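Local atomic coordinates of putative nitrate transport protein (Thermoplasma volcanium, PDB entry 3MST), a protein that is of unproven function but probably takes part in nitrate transport, perhaps as a solute-binding component. Residues A[62-73]-A[234-243]; A[84-95]-A[120-131]. All coordinates share one frame; numbering follows the deposited sequence. Where two conformers were deposited one is given.

Interaction 1: residues A[62-73]-A[234-243]; sequences ITNMPKYGLKIF and VPELNDIEII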
loop_
_atom_site.group_PDB
_atom_site.type_symbol
_atom_site.label_atom_id
_atom_site.label_comp_id
_atom_site.label_asym_id
_atom_site.label_seq_id
_atom_site.Cartn_x
_atom_site.Cartn_y
_atom_site.Cartn_z
ATOM N N ILE A 62 6.038 1.781 1.853
ATOM C CA ILE A 62 7.420 2.208 1.887
ATOM C C ILE A 62 7.713 2.986 3.182
ATOM O O ILE A 62 8.819 2.937 3.721
ATOM C CB ILE A 62 7.813 2.980 0.634
ATOM C CG1 ILE A 62 9.361 3.034 0.540
ATOM C CG2 ILE A 62 7.214 4.340 0.579
ATOM C CD1 ILE A 62 9.924 3.647 -0.734
ATOM N N THR A 63 6.675 3.676 3.685
ATOM C CA THR A 63 6.793 4.476 4.867
ATOM C C THR A 63 7.037 3.655 6.116
ATOM O O THR A 63 7.473 4.209 7.155
ATOM C CB THR A 63 5.571 5.388 5.050
ATOM O OG1 THR A 63 4.379 4.618 4.976
ATOM C CG2 THR A 63 5.495 6.491 3.966
ATOM N N ASN A 64 6.748 2.333 6.080
ATOM C CA ASN A 64 7.086 1.466 7.199
ATOM C C ASN A 64 8.409 0.769 7.070
ATOM O O ASN A 64 8.823 0.081 7.979
ATOM C CB ASN A 64 5.999 0.414 7.421
ATOM C CG ASN A 64 4.773 0.985 8.083
ATOM O OD1 ASN A 64 4.815 2.062 8.695
ATOM N ND2 ASN A 64 3.677 0.253 8.025
HETATM N N MSE A 65 9.097 0.930 5.970
HETATM C CA MSE A 65 10.350 0.202 5.754
HETATM C C MSE A 65 11.412 0.448 6.833
HETATM O O MSE A 65 12.161 -0.457 7.088
HETATM C CB MSE A 65 10.916 0.471 4.365
HETATM C CG MSE A 65 10.109 -0.130 3.253
HETATM SE SE MSE A 65 10.244 -2.072 3.218
HETATM C CE MSE A 65 8.426 -2.247 3.580
ATOM N N PRO A 66 11.490 1.645 7.444
ATOM C CA PRO A 66 12.530 1.835 8.476
ATOM C C PRO A 66 12.369 0.908 9.682
ATOM O O PRO A 66 13.360 0.665 10.384
ATOM C CB PRO A 66 12.353 3.320 8.870
ATOM C CG PRO A 66 11.860 3.981 7.584
ATOM C CD PRO A 66 10.862 2.936 7.093
ATOM N N LYS A 67 11.167 0.390 9.925
ATOM C CA LYS A 67 10.930 -0.566 11.006
ATOM C C LYS A 67 11.641 -1.901 10.825
ATOM O O LYS A 67 11.945 -2.590 11.793
ATOM C CB LYS A 67 9.409 -0.850 11.137
ATOM C CG LYS A 67 8.586 0.405 11.472
ATOM C CD LYS A 67 7.077 0.237 11.543
ATOM C CE LYS A 67 6.459 1.652 11.782
ATOM N NZ LYS A 67 4.982 1.742 11.843
ATOM N N TYR A 68 11.913 -2.298 9.596
ATOM C CA TYR A 68 12.323 -3.671 9.326
ATOM C C TYR A 68 13.831 -3.813 9.110
ATOM O O TYR A 68 14.352 -4.892 9.237
ATOM C CB TYR A 68 11.557 -4.233 8.121
ATOM C CG TYR A 68 10.070 -4.085 8.290
ATOM C CD1 TYR A 68 9.403 -4.719 9.317
ATOM C CD2 TYR A 68 9.322 -3.295 7.430
ATOM C CE1 TYR A 68 8.056 -4.554 9.494
ATOM C CE2 TYR A 68 7.963 -3.110 7.610
ATOM C CZ TYR A 68 7.341 -3.759 8.618
ATOM O OH TYR A 68 5.986 -3.607 8.796
ATOM N N GLY A 69 14.527 -2.743 8.735
ATOM C CA GLY A 69 15.973 -2.813 8.538
ATOM C C GLY A 69 16.426 -3.693 7.392
ATOM O O GLY A 69 17.569 -4.194 7.400
ATOM N N LEU A 70 15.538 -3.903 6.426
ATOM C CA LEU A 70 15.825 -4.728 5.269
ATOM C C LEU A 70 16.084 -3.816 4.064
ATOM O O LEU A 70 15.986 -2.592 4.184
ATOM C CB LEU A 70 14.689 -5.741 5.030
ATOM C CG LEU A 70 14.485 -6.808 6.115
ATOM C CD1 LEU A 70 13.163 -7.544 5.881
ATOM C CD2 LEU A 70 15.678 -7.776 6.129
ATOM N N LYS A 71 16.451 -4.393 2.930
ATOM C CA LYS A 71 16.789 -3.664 1.694
ATOM C C LYS A 71 15.671 -3.812 0.684
ATOM O O LYS A 71 15.183 -4.923 0.422
ATOM C CB LYS A 71 18.072 -4.230 1.104
ATOM C CG LYS A 71 19.218 -4.138 2.087
ATOM C CD LYS A 71 20.554 -4.608 1.504
ATOM C CE LYS A 71 21.614 -4.744 2.612
ATOM N NZ LYS A 71 22.909 -5.247 2.037
ATOM N N ILE A 72 15.229 -2.682 0.158
ATOM C CA ILE A 72 14.162 -2.675 -0.845
ATOM C C ILE A 72 14.614 -3.253 -2.163
ATOM O O ILE A 72 15.640 -2.793 -2.715
ATOM C CB ILE A 72 13.599 -1.252 -1.025
ATOM C CG1 ILE A 72 12.956 -0.732 0.249
ATOM C CG2 ILE A 72 12.623 -1.170 -2.217
ATOM C CD1 ILE A 72 12.671 0.767 0.206
ATOM N N PHE A 73 13.913 -4.251 -2.697
ATOM C CA PHE A 73 14.252 -4.834 -3.998
ATOM C C PHE A 73 13.189 -4.716 -5.068
ATOM O O PHE A 73 13.437 -5.078 -6.201
ATOM C CB PHE A 73 14.701 -6.302 -3.843
ATOM C CG PHE A 73 13.622 -7.231 -3.358
ATOM C CD1 PHE A 73 12.777 -7.841 -4.246
ATOM C CD2 PHE A 73 13.548 -7.604 -2.037
ATOM C CE1 PHE A 73 11.792 -8.725 -3.841
ATOM C CE2 PHE A 73 12.539 -8.504 -1.619
ATOM C CZ PHE A 73 11.694 -9.079 -2.526
ATOM N N VAL A 234 8.959 10.766 6.434
ATOM C CA VAL A 234 9.552 9.687 7.216
ATOM C C VAL A 234 11.091 9.762 6.981
ATOM O O VAL A 234 11.654 9.085 6.131
ATOM C CB VAL A 234 9.017 8.304 6.790
ATOM C CG1 VAL A 234 9.669 7.222 7.649
ATOM C CG2 VAL A 234 7.500 8.269 6.989
ATOM N N PRO A 235 11.777 10.650 7.712
ATOM C CA PRO A 235 13.178 10.916 7.390
ATOM C C PRO A 235 14.098 9.695 7.481
ATOM O O PRO A 235 15.094 9.615 6.715
ATOM C CB PRO A 235 13.566 11.996 8.408
ATOM C CG PRO A 235 12.340 12.633 8.825
ATOM C CD PRO A 235 11.217 11.656 8.636
ATOM N N GLU A 236 13.745 8.775 8.384
ATOM C CA GLU A 236 14.451 7.510 8.576
ATOM C C GLU A 236 14.564 6.669 7.290
ATOM O O GLU A 236 15.413 5.775 7.193
ATOM C CB GLU A 236 13.747 6.698 9.686
ATOM C CG GLU A 236 13.645 7.406 11.051
ATOM C CD GLU A 236 12.408 8.311 11.202
ATOM O OE1 GLU A 236 11.678 8.614 10.222
ATOM O OE2 GLU A 236 12.164 8.732 12.346
ATOM N N LEU A 237 13.716 6.959 6.304
ATOM C CA LEU A 237 13.730 6.267 5.031
ATOM C C LEU A 237 15.028 6.395 4.261
ATOM O O LEU A 237 15.343 5.526 3.472
ATOM C CB LEU A 237 12.623 6.731 4.092
ATOM C CG LEU A 237 11.541 5.754 3.881
ATOM C CD1 LEU A 237 10.489 6.434 2.999
ATOM C CD2 LEU A 237 11.919 4.357 3.375
ATOM N N ASN A 238 15.716 7.521 4.432
ATOM C CA ASN A 238 16.911 7.791 3.659
ATOM C C ASN A 238 17.995 6.792 3.946
ATOM O O ASN A 238 18.940 6.641 3.141
ATOM C CB ASN A 238 17.461 9.185 3.948
ATOM C CG ASN A 238 16.723 10.255 3.202
ATOM O OD1 ASN A 238 16.408 11.297 3.790
ATOM N ND2 ASN A 238 16.430 10.017 1.897
ATOM N N ASP A 239 17.901 6.155 5.103
ATOM C CA ASP A 239 18.863 5.136 5.500
ATOM C C ASP A 239 18.534 3.712 5.036
ATOM O O ASP A 239 19.266 2.779 5.330
ATOM C CB ASP A 239 18.976 5.150 7.010
ATOM C CG ASP A 239 19.351 6.513 7.541
ATOM O OD1 ASP A 239 20.226 7.169 6.913
ATOM O OD2 ASP A 239 18.744 6.925 8.567
ATOM N N ILE A 240 17.450 3.546 4.306
ATOM C CA ILE A 240 17.098 2.229 3.747
ATOM C C ILE A 240 17.721 2.090 2.360
ATOM O O ILE A 240 17.549 2.917 1.495
ATOM C CB ILE A 240 15.560 2.023 3.737
ATOM C CG1 ILE A 240 14.960 1.981 5.156
ATOM C CG2 ILE A 240 15.184 0.741 2.985
ATOM C CD1 ILE A 240 15.363 0.755 5.999
ATOM N N GLU A 241 18.475 1.020 2.183
ATOM C CA GLU A 241 19.159 0.743 0.961
ATOM C C GLU A 241 18.206 0.071 -0.032
ATOM O O GLU A 241 17.255 -0.581 0.359
ATOM C CB GLU A 241 20.333 -0.192 1.233
ATOM C CG GLU A 241 21.411 0.428 2.055
ATOM C CD GLU A 241 22.444 -0.617 2.482
ATOM O OE1 GLU A 241 22.676 -1.597 1.717
ATOM O OE2 GLU A 241 22.995 -0.476 3.600
ATOM N N ILE A 242 18.460 0.287 -1.312
ATOM C CA ILE A 242 17.775 -0.291 -2.457
ATOM C C ILE A 242 18.748 -1.188 -3.220
ATOM O O ILE A 242 19.898 -0.803 -3.506
ATOM C CB ILE A 242 17.260 0.838 -3.336
ATOM C CG1 ILE A 242 16.138 1.618 -2.549
ATOM C CG2 ILE A 242 16.772 0.289 -4.684
ATOM C CD1 ILE A 242 15.829 2.955 -3.161
ATOM N N ILE A 243 18.321 -2.399 -3.512
ATOM C CA ILE A 243 19.181 -3.353 -4.162
ATOM C C ILE A 243 18.612 -3.598 -5.544
ATOM O O ILE A 243 17.390 -3.575 -5.779
ATOM C CB ILE A 243 19.503 -4.582 -3.221
ATOM C CG1 ILE A 243 18.285 -5.298 -2.744
ATOM C CG2 ILE A 243 20.266 -4.103 -1.987
ATOM C CD1 ILE A 243 18.559 -6.438 -1.916
HETATM O O HOH W 1 25.111 -2.954 2.393
HETATM O O HOH W 2 15.883 -5.075 -7.285
#
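A single parallel beta bridge, I72 with I242, lays the C-terminal tail beside the start of strand 71-77, and the 3-10 segment 235-239 packs just before it on the turn that leads into that strand. The bridge rests on two hydrogen bonds that both use I72: its N gives to E241 O at 2.9 Å, and its O takes I243 N at 2.8 Å, a nearly straight bond with an N-H...O angle of 168°. On the other side of strand 71-77, K71 and F73 bond through their backbones to strand 160-164, so the tail runs along the side facing away from that neighbour.

Ahead of the bridge the contact is apolar. I240 reaches across with both branches, since chi1 of -65° sets CG1 opposite its own carbonyl carbon and CG2 opposite its N. CG2 meets I72 CD1 at 3.7 Å, the two side chains crossing at about a right angle, while I240 CD1 comes to 3.6 Å from the carbonyl oxygen M65 O and also touches P66 CA. An alanine here would remove both branches and is likely to open a gap between the P66 turn and I72 CD1. Further back, the P66 ring sets its CB against E236 CB at 3.7 Å and its CG against the backbone of L237. L237 CD2 comes to 3.4 Å from I62 O, and V234 spreads its two methyls over T63 and P66. Y230 of helix 220-230 touches I62, T63 and L237 here.

K71 and E241 lie side by side, pointing the same way. Their salt bridge is long, 3.7 Å from K71 NZ to E241 OE1, and one water spans it, accepting from NZ and donating to OE1.

Interaction 2: residues A[84-95]-A[120-131]; sequences LGDESSGRIYTL and DGDTCIKMANEG. With EDO (1,2-ethanediol), chain L; EDO (1,2-ethanediol), chain J.
Y93 packs against C124 and M127 where helix 121-129 covers one face of the five-stranded mixed sheet. This helix is the crossover of a beta-alpha-beta unit: it joins the parallel strands 115-118 and 133-137 and passes over strand 91-94, which lies between them. The axes of strand 91-94 and the helix approach to 7.6 Å and run nearly antiparallel, at 153°.

The Y93 side chain starts at CB, which rests 3.9 Å from C124 SG. A chi1 of -78° turns CG away from its own carbonyl carbon and brings one ring face against M127, a selenomethionine. M127 CB sits over that face in a CH-pi contact, 3.8 Å from the centroid and 18° off the normal, displaced toward the CD1-CE1 rim. Farther out, Y93 CZ meets M127 CG at 3.8 Å. The approach of M127 SE and CE to the ring and its OH is doubtful, since a second conformer was modelled. At the tip, Y93 OH accepts from R91 NH1 at 2.9 Å, a bond made within the strand.

Toward the N-terminal end of the helix, C124 SG lies against the strand backbone, 3.4 Å from T94 O, and L95 CD1 touches the first turn at G121 N. D120 caps that turn, its OD1 accepting from both T123 N and T123 OG1. Toward the other end, A128 CB meets L84 CB at 3.6 Å and faces G85, where a side-chain CB would be tight against it. The helix finishes in a Schellman motif at G131, and one water donates to both G131 O and D86 OD2.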
loop_
_atom_site.group_PDB
_atom_site.type_symbol
_atom_site.label_atom_id
_atom_site.label_comp_id
_atom_site.label_asym_id
_atom_site.label_seq_id
_atom_site.Cartn_x
_atom_site.Cartn_y
_atom_site.Cartn_z
ATOM N N LEU A 84 -11.390 13.653 -1.660
ATOM C CA LEU A 84 -12.741 14.168 -1.553
ATOM C C LEU A 84 -12.684 15.681 -1.426
ATOM O O LEU A 84 -11.765 16.235 -0.857
ATOM C CB LEU A 84 -13.429 13.616 -0.326
ATOM C CG LEU A 84 -13.292 12.108 -0.072
ATOM C CD1 LEU A 84 -14.128 11.717 1.170
ATOM C CD2 LEU A 84 -13.715 11.283 -1.310
ATOM N N GLY A 85 -13.697 16.360 -1.928
ATOM C CA GLY A 85 -13.829 17.761 -1.653
ATOM C C GLY A 85 -12.921 18.689 -2.424
ATOM O O GLY A 85 -12.414 18.363 -3.526
ATOM N N ASP A 86 -12.693 19.849 -1.793
ATOM C CA ASP A 86 -12.088 20.996 -2.460
ATOM C C ASP A 86 -10.635 21.206 -2.023
ATOM O O ASP A 86 -10.355 21.624 -0.899
ATOM C CB ASP A 86 -12.929 22.232 -2.146
ATOM C CG ASP A 86 -12.403 23.507 -2.792
ATOM O OD1 ASP A 86 -11.381 23.505 -3.521
ATOM O OD2 ASP A 86 -13.018 24.567 -2.522
ATOM N N GLU A 87 -9.702 20.826 -2.907
ATOM C CA GLU A 87 -8.272 20.910 -2.629
ATOM C C GLU A 87 -7.720 22.319 -2.455
ATOM O O GLU A 87 -6.570 22.467 -2.051
ATOM C CB GLU A 87 -7.449 20.130 -3.661
ATOM C CG GLU A 87 -7.618 18.638 -3.585
ATOM C CD GLU A 87 -6.698 17.947 -4.564
ATOM O OE1 GLU A 87 -5.453 17.960 -4.307
ATOM O OE2 GLU A 87 -7.212 17.382 -5.557
ATOM N N SER A 88 -8.515 23.327 -2.791
ATOM C CA SER A 88 -8.120 24.707 -2.592
ATOM C C SER A 88 -8.688 25.310 -1.313
ATOM O O SER A 88 -8.676 26.535 -1.187
ATOM C CB SER A 88 -8.628 25.551 -3.752
ATOM O OG SER A 88 -9.991 25.842 -3.565
ATOM N N SER A 89 -9.225 24.475 -0.406
ATOM C CA SER A 89 -9.877 24.955 0.805
ATOM C C SER A 89 -8.970 25.198 1.989
ATOM O O SER A 89 -9.429 25.751 2.958
ATOM C CB SER A 89 -10.947 23.966 1.211
ATOM O OG SER A 89 -10.319 22.732 1.640
ATOM N N GLY A 90 -7.712 24.741 1.955
ATOM C CA GLY A 90 -6.775 24.918 3.049
ATOM C C GLY A 90 -6.661 23.848 4.117
ATOM O O GLY A 90 -5.829 23.924 5.021
ATOM N N ARG A 91 -7.529 22.829 4.023
ATOM C CA ARG A 91 -7.428 21.688 4.940
ATOM C C ARG A 91 -7.588 20.388 4.172
ATOM O O ARG A 91 -8.414 20.331 3.257
ATOM C CB ARG A 91 -8.543 21.709 5.999
ATOM C CG ARG A 91 -8.558 22.901 6.877
ATOM C CD ARG A 91 -9.616 22.751 7.970
ATOM N NE ARG A 91 -9.776 24.022 8.705
ATOM C CZ ARG A 91 -10.749 24.220 9.586
ATOM N NH1 ARG A 91 -11.590 23.257 9.876
ATOM N NH2 ARG A 91 -10.871 25.377 10.208
ATOM N N ILE A 92 -6.772 19.403 4.527
ATOM C CA ILE A 92 -6.955 18.023 4.076
ATOM C C ILE A 92 -7.169 17.183 5.331
ATOM O O ILE A 92 -6.286 17.011 6.157
ATOM C CB ILE A 92 -5.742 17.449 3.293
ATOM C CG1 ILE A 92 -5.387 18.315 2.097
ATOM C CG2 ILE A 92 -6.060 15.985 2.882
ATOM C CD1 ILE A 92 -4.054 17.906 1.381
ATOM N N TYR A 93 -8.391 16.679 5.462
ATOM C CA TYR A 93 -8.722 15.724 6.524
ATOM C C TYR A 93 -8.258 14.334 6.101
ATOM O O TYR A 93 -8.395 13.988 4.913
ATOM C CB TYR A 93 -10.255 15.754 6.760
ATOM C CG TYR A 93 -10.700 16.951 7.591
ATOM C CD1 TYR A 93 -10.917 18.174 6.988
ATOM C CD2 TYR A 93 -10.741 16.875 8.981
ATOM C CE1 TYR A 93 -11.259 19.283 7.739
ATOM C CE2 TYR A 93 -11.084 17.984 9.733
ATOM C CZ TYR A 93 -11.325 19.184 9.084
ATOM O OH TYR A 93 -11.662 20.314 9.798
ATOM N N THR A 94 -7.746 13.559 7.042
ATOM C CA THR A 94 -7.325 12.194 6.722
ATOM C C THR A 94 -7.451 11.322 7.953
ATOM O O THR A 94 -8.103 11.716 8.938
ATOM C CB THR A 94 -5.912 12.218 6.103
ATOM O OG1 THR A 94 -5.634 10.965 5.464
ATOM C CG2 THR A 94 -4.847 12.565 7.115
ATOM N N LEU A 95 -6.910 10.121 7.860
ATOM C CA LEU A 95 -6.972 9.130 8.907
ATOM C C LEU A 95 -5.905 9.337 9.983
ATOM O O LEU A 95 -5.320 10.407 10.043
ATOM C CB LEU A 95 -6.995 7.743 8.274
ATOM C CG LEU A 95 -8.221 7.382 7.438
ATOM C CD1 LEU A 95 -9.505 7.688 8.195
ATOM C CD2 LEU A 95 -8.226 7.944 6.064
ATOM N N ASP A 120 -11.101 10.510 11.477
ATOM C CA ASP A 120 -11.587 9.190 11.064
ATOM C C ASP A 120 -12.406 9.332 9.793
ATOM O O ASP A 120 -12.631 10.429 9.261
ATOM C CB ASP A 120 -12.378 8.539 12.204
ATOM C CG ASP A 120 -13.622 9.251 12.584
ATOM O OD1 ASP A 120 -14.179 10.059 11.811
ATOM O OD2 ASP A 120 -14.096 8.970 13.719
ATOM N N GLY A 121 -12.790 8.200 9.228
ATOM C CA GLY A 121 -13.391 8.216 7.922
ATOM C C GLY A 121 -14.679 9.020 7.850
ATOM O O GLY A 121 -14.928 9.761 6.895
ATOM N N ASP A 122 -15.548 8.844 8.864
ATOM C CA ASP A 122 -16.837 9.550 8.843
ATOM C C ASP A 122 -16.597 11.067 8.886
ATOM O O ASP A 122 -17.299 11.820 8.228
ATOM C CB ASP A 122 -17.739 9.140 10.010
ATOM C CG ASP A 122 -18.128 7.676 9.964
ATOM O OD1 ASP A 122 -18.265 7.111 8.878
ATOM O OD2 ASP A 122 -18.343 7.070 11.040
ATOM N N THR A 123 -15.657 11.496 9.715
ATOM C CA THR A 123 -15.338 12.931 9.824
ATOM C C THR A 123 -14.770 13.469 8.527
ATOM O O THR A 123 -15.118 14.570 8.059
ATOM C CB THR A 123 -14.353 13.182 10.944
ATOM O OG1 THR A 123 -14.970 12.805 12.166
ATOM C CG2 THR A 123 -13.893 14.674 10.979
ATOM N N CYS A 124 -13.925 12.675 7.895
ATOM C CA CYS A 124 -13.376 13.064 6.603
ATOM C C CYS A 124 -14.465 13.304 5.562
ATOM O O CYS A 124 -14.465 14.280 4.834
ATOM C CB CYS A 124 -12.425 11.992 6.086
ATOM S SG CYS A 124 -10.814 11.938 6.946
ATOM N N ILE A 125 -15.423 12.379 5.488
ATOM C CA ILE A 125 -16.512 12.549 4.565
ATOM C C ILE A 125 -17.315 13.822 4.864
ATOM O O ILE A 125 -17.664 14.579 3.968
ATOM C CB ILE A 125 -17.465 11.275 4.553
ATOM C CG1 ILE A 125 -16.711 10.053 4.017
ATOM C CG2 ILE A 125 -18.779 11.555 3.772
ATOM C CD1 ILE A 125 -17.449 8.766 4.239
ATOM N N LYS A 126 -17.674 13.993 6.113
ATOM C CA LYS A 126 -18.485 15.151 6.507
ATOM C C LYS A 126 -17.780 16.454 6.187
ATOM O O LYS A 126 -18.385 17.372 5.621
ATOM C CB LYS A 126 -18.810 15.063 7.999
ATOM C CG LYS A 126 -19.622 16.273 8.462
ATOM C CD LYS A 126 -20.166 16.098 9.853
ATOM C CE LYS A 126 -19.127 16.210 10.912
ATOM N NZ LYS A 126 -19.747 16.068 12.303
HETATM N N MSE A 127 -16.506 16.555 6.565
HETATM C CA MSE A 127 -15.822 17.821 6.351
HETATM C C MSE A 127 -15.543 18.110 4.878
HETATM O O MSE A 127 -15.540 19.284 4.461
HETATM C CB MSE A 127 -14.600 17.953 7.232
HETATM C CG MSE A 127 -14.831 17.785 8.729
HETATM SE SE MSE A 127 -16.220 19.014 9.446
HETATM C CE MSE A 127 -15.189 20.691 9.316
ATOM N N ALA A 128 -15.320 17.073 4.067
ATOM C CA ALA A 128 -15.261 17.268 2.636
ATOM C C ALA A 128 -16.586 17.791 2.062
ATOM O O ALA A 128 -16.613 18.706 1.245
ATOM C CB ALA A 128 -14.769 16.019 1.933
ATOM N N ASN A 129 -17.695 17.256 2.553
ATOM C CA ASN A 129 -18.989 17.731 2.137
ATOM C C ASN A 129 -19.275 19.155 2.589
ATOM O O ASN A 129 -20.042 19.885 1.901
ATOM C CB ASN A 129 -20.047 16.764 2.621
ATOM C CG ASN A 129 -20.081 15.475 1.806
ATOM O OD1 ASN A 129 -19.635 15.439 0.644
ATOM N ND2 ASN A 129 -20.634 14.414 2.405
ATOM N N GLU A 130 -18.643 19.560 3.687
ATOM C CA GLU A 130 -18.727 20.946 4.169
ATOM C C GLU A 130 -17.831 21.935 3.444
ATOM O O GLU A 130 -17.899 23.140 3.715
ATOM C CB GLU A 130 -18.451 21.006 5.668
ATOM C CG GLU A 130 -19.550 20.376 6.492
ATOM C CD GLU A 130 -20.806 21.206 6.406
ATOM O OE1 GLU A 130 -20.801 22.373 6.904
ATOM O OE2 GLU A 130 -21.760 20.732 5.764
ATOM N N GLY A 131 -16.989 21.455 2.538
ATOM C CA GLY A 131 -16.213 22.340 1.698
ATOM C C GLY A 131 -14.707 22.269 1.866
ATOM O O GLY A 131 -13.986 22.980 1.193
HETATM C C1 EDO L . -15.549 6.453 12.181
HETATM O O1 EDO L . -15.117 6.598 10.810
HETATM C C2 EDO L . -15.104 5.182 12.892
HETATM O O2 EDO L . -13.687 4.945 12.764
HETATM C C1 EDO J . -7.166 25.633 8.545
HETATM O O1 EDO J . -8.144 26.193 7.676
HETATM C C2 EDO J . -5.822 25.847 7.914
HETATM O O2 EDO J . -5.644 27.280 7.813
HETATM O O HOH W 3 -14.710 24.930 -0.413
#

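Overall arrangement
From the N terminus, the chain lays down strands 22-24, 45-47 and 57-61 of the six-stranded sheet, passes through 62-73 into strand 71-77, and moves to the five-stranded sheet at strand 81-85. Only 24 residues separate 84-95 from 120-131, so interaction 2 closes a short loop containing helix 100-112 and strand 115-118. It returns to the first sheet with strand 160-164, then runs through helices 169-184 to 202-208, strand 215-217 and helix 220-230 to 234-243, near its C terminus, where interaction 1 closes a 160-residue loop. Interaction 2 is nested within interaction 1, without touching it. One ties the C-terminal tail to the first sheet, the other a helix to the second, consistent with a two-domain solute-binding protein.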